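Local structure of similar to sp|P32453 Saccharomyces cerevisiae YNL315c ATP11 (Candida glabrata CBS 138, 2P4F) at residues Val152-Phe157 and Gln273-Phe278. The protein probably acts as a mitochondrial chaperone that binds unfolded protein and, like its yeast relative, assists assembly of the F1 ATP synthase. Numbering follows the deposited sequence.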
loop_
_atom_site.group_PDB
_atom_site.type_symbol
_atom_site.label_atom_id
_atom_site.label_comp_id
_atom_site.label_asym_id
_atom_site.label_seq_id
_atom_site.Cartn_x
_atom_site.Cartn_y
_atom_site.Cartn_z
ATOM N N VAL A 152 -2.186 -0.877 11.201
ATOM C CA VAL A 152 -3.137 -0.314 12.196
ATOM C C VAL A 152 -2.393 0.435 13.293
ATOM O O VAL A 152 -2.746 1.542 13.698
ATOM C CB VAL A 152 -4.019 -1.426 12.816
ATOM C CG1 VAL A 152 -4.730 -0.903 14.061
ATOM C CG2 VAL A 152 -5.016 -1.944 11.774
ATOM N N LYS A 153 -1.300 -0.170 13.775
ATOM C CA LYS A 153 -0.542 0.434 14.895
ATOM C C LYS A 153 0.356 1.565 14.408
ATOM O O LYS A 153 0.712 2.387 15.243
ATOM C CB LYS A 153 0.329 -0.665 15.551
ATOM C CG LYS A 153 -0.563 -1.615 16.354
ATOM C CD LYS A 153 0.158 -2.698 17.069
ATOM C CE LYS A 153 -0.815 -3.182 18.170
ATOM N NZ LYS A 153 -2.032 -2.300 18.121
ATOM N N ASN A 154 0.730 1.612 13.142
ATOM C CA ASN A 154 1.718 2.552 12.615
ATOM C C ASN A 154 1.223 3.155 11.304
ATOM O O ASN A 154 1.845 2.908 10.274
ATOM C CB ASN A 154 3.052 1.821 12.371
ATOM C CG ASN A 154 3.590 1.152 13.640
ATOM O OD1 ASN A 154 4.200 1.816 14.480
ATOM N ND2 ASN A 154 3.345 -0.153 13.729
ATOM N N PRO A 155 0.116 3.865 11.316
ATOM C CA PRO A 155 -0.590 4.195 10.072
ATOM C C PRO A 155 0.036 5.305 9.243
ATOM O O PRO A 155 -0.468 5.559 8.140
ATOM C CB PRO A 155 -2.008 4.582 10.539
ATOM C CG PRO A 155 -1.757 5.184 11.910
ATOM C CD PRO A 155 -0.674 4.294 12.498
ATOM N N LEU A 156 1.108 5.951 9.703
ATOM C CA LEU A 156 1.696 7.052 8.947
ATOM C C LEU A 156 3.173 6.767 8.754
ATOM O O LEU A 156 3.836 6.284 9.685
ATOM C CB LEU A 156 1.484 8.364 9.710
ATOM C CG LEU A 156 1.946 9.622 8.959
ATOM C CD1 LEU A 156 1.099 9.845 7.706
ATOM C CD2 LEU A 156 1.886 10.852 9.888
ATOM N N PHE A 157 3.721 7.076 7.599
ATOM C CA PHE A 157 5.170 6.940 7.450
ATOM C C PHE A 157 5.639 7.938 6.396
ATOM O O PHE A 157 4.817 8.638 5.803
ATOM C CB PHE A 157 5.565 5.515 7.092
ATOM C CG PHE A 157 7.031 5.147 7.383
ATOM C CD1 PHE A 157 7.636 5.526 8.599
ATOM C CD2 PHE A 157 7.760 4.432 6.472
ATOM C CE1 PHE A 157 8.958 5.171 8.898
ATOM C CE2 PHE A 157 9.079 4.061 6.761
ATOM C CZ PHE A 157 9.652 4.431 7.975
ATOM N N GLN A 273 11.693 -1.125 13.319
ATOM C CA GLN A 273 11.918 -0.244 14.475
ATOM C C GLN A 273 11.820 1.223 14.053
ATOM O O GLN A 273 11.328 2.084 14.795
ATOM C CB GLN A 273 13.317 -0.520 15.078
ATOM C CG GLN A 273 13.558 0.312 16.351
ATOM C CD GLN A 273 12.660 -0.148 17.487
ATOM O OE1 GLN A 273 12.608 -1.332 17.828
ATOM N NE2 GLN A 273 11.906 0.768 18.106
ATOM N N LEU A 274 12.304 1.527 12.825
ATOM C CA LEU A 274 12.194 2.912 12.387
ATOM C C LEU A 274 10.743 3.329 12.174
ATOM O O LEU A 274 10.323 4.480 12.459
ATOM C CB LEU A 274 12.933 3.089 11.054
ATOM C CG LEU A 274 13.180 4.509 10.599
ATOM C CD1 LEU A 274 14.136 5.258 11.536
ATOM C CD2 LEU A 274 13.683 4.522 9.145
ATOM N N LEU A 275 9.959 2.422 11.606
ATOM C CA LEU A 275 8.512 2.655 11.425
ATOM C C LEU A 275 7.861 2.931 12.781
ATOM O O LEU A 275 7.044 3.892 12.973
ATOM C CB LEU A 275 7.864 1.430 10.751
ATOM C CG LEU A 275 6.333 1.467 10.695
ATOM C CD1 LEU A 275 5.873 2.586 9.776
ATOM C CD2 LEU A 275 5.841 0.100 10.224
ATOM N N GLU A 276 8.186 2.084 13.756
ATOM C CA GLU A 276 7.562 2.280 15.081
ATOM C C GLU A 276 8.027 3.574 15.718
ATOM O O GLU A 276 7.247 4.342 16.283
ATOM C CB GLU A 276 7.873 1.066 15.988
ATOM C CG GLU A 276 7.166 -0.204 15.452
ATOM C CD GLU A 276 7.515 -1.432 16.245
ATOM O OE1 GLU A 276 8.567 -1.463 16.945
ATOM O OE2 GLU A 276 6.710 -2.407 16.189
ATOM N N ASP A 277 9.323 3.869 15.602
ATOM C CA ASP A 277 9.819 5.115 16.191
ATOM C C ASP A 277 9.180 6.339 15.582
ATOM O O ASP A 277 8.865 7.324 16.289
ATOM C CB ASP A 277 11.343 5.190 15.988
ATOM C CG ASP A 277 12.090 4.287 16.943
ATOM O OD1 ASP A 277 11.532 3.791 17.941
ATOM O OD2 ASP A 277 13.296 4.054 16.659
ATOM N N PHE A 278 8.961 6.316 14.257
ATOM C CA PHE A 278 8.267 7.443 13.626
ATOM C C PHE A 278 6.869 7.590 14.244
ATOM O O PHE A 278 6.461 8.694 14.634
ATOM C CB PHE A 278 8.172 7.190 12.113
ATOM C CG PHE A 278 7.465 8.341 11.399
ATOM C CD1 PHE A 278 8.169 9.477 11.004
ATOM C CD2 PHE A 278 6.098 8.240 11.122
ATOM C CE1 PHE A 278 7.488 10.491 10.367
ATOM C CE2 PHE A 278 5.410 9.261 10.494
ATOM C CZ PHE A 278 6.123 10.367 10.097
HETATM O O HOH W 1 4.040 -2.078 15.869
#
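N154 and L275–E276 meet where helix 140-153 ends and the chain turns into strand 156-162, an outermost strand of the antiparallel sheet in this half-barrel domain; helix 266-280 packs against that helix-to-strand turn. The backbones come nearest at N154 and E276, with CA atoms 6.3 Å apart, and no direct hydrogen bond joins the segments. N154 is the first residue to leave helical geometry, and its side-chain amide suits this junction: ND2 donates back to the carbonyl of Y150, and a water accepts from ND2 at 3.0 Å while donating to E276 OE2 at 2.7 Å. E276 reaches this water with an extended chain, a charged end fitting at the partly exposed side of the helix. At the asparagine's base, N154 CB lies 3.7 Å from L275 CG.

Branched L275 touches both the turn, at N154, and the strand, at F157. With CG anti to the backbone N (chi1 171°), it sends CD1 over one face of the F157 ring, a CH-pi contact 3.9 Å from the centroid. Flat, buried F157 brings CE1 to 3.6 Å from L275 CA, against the helix backbone, and turns its edge toward the face of F278 in an offset T-shaped pair with planes at 86°; it also meets the F257 ring and touches L290 of helix 287-295. The broad F278 ring takes this edge and, at its own rim, branched L156, whose CG lies in the ring plane 3.8 Å from CE2. L156 O accepts from N279 ND2, which also bonds L275 O, and lies 3.3 Å from F278 CD2.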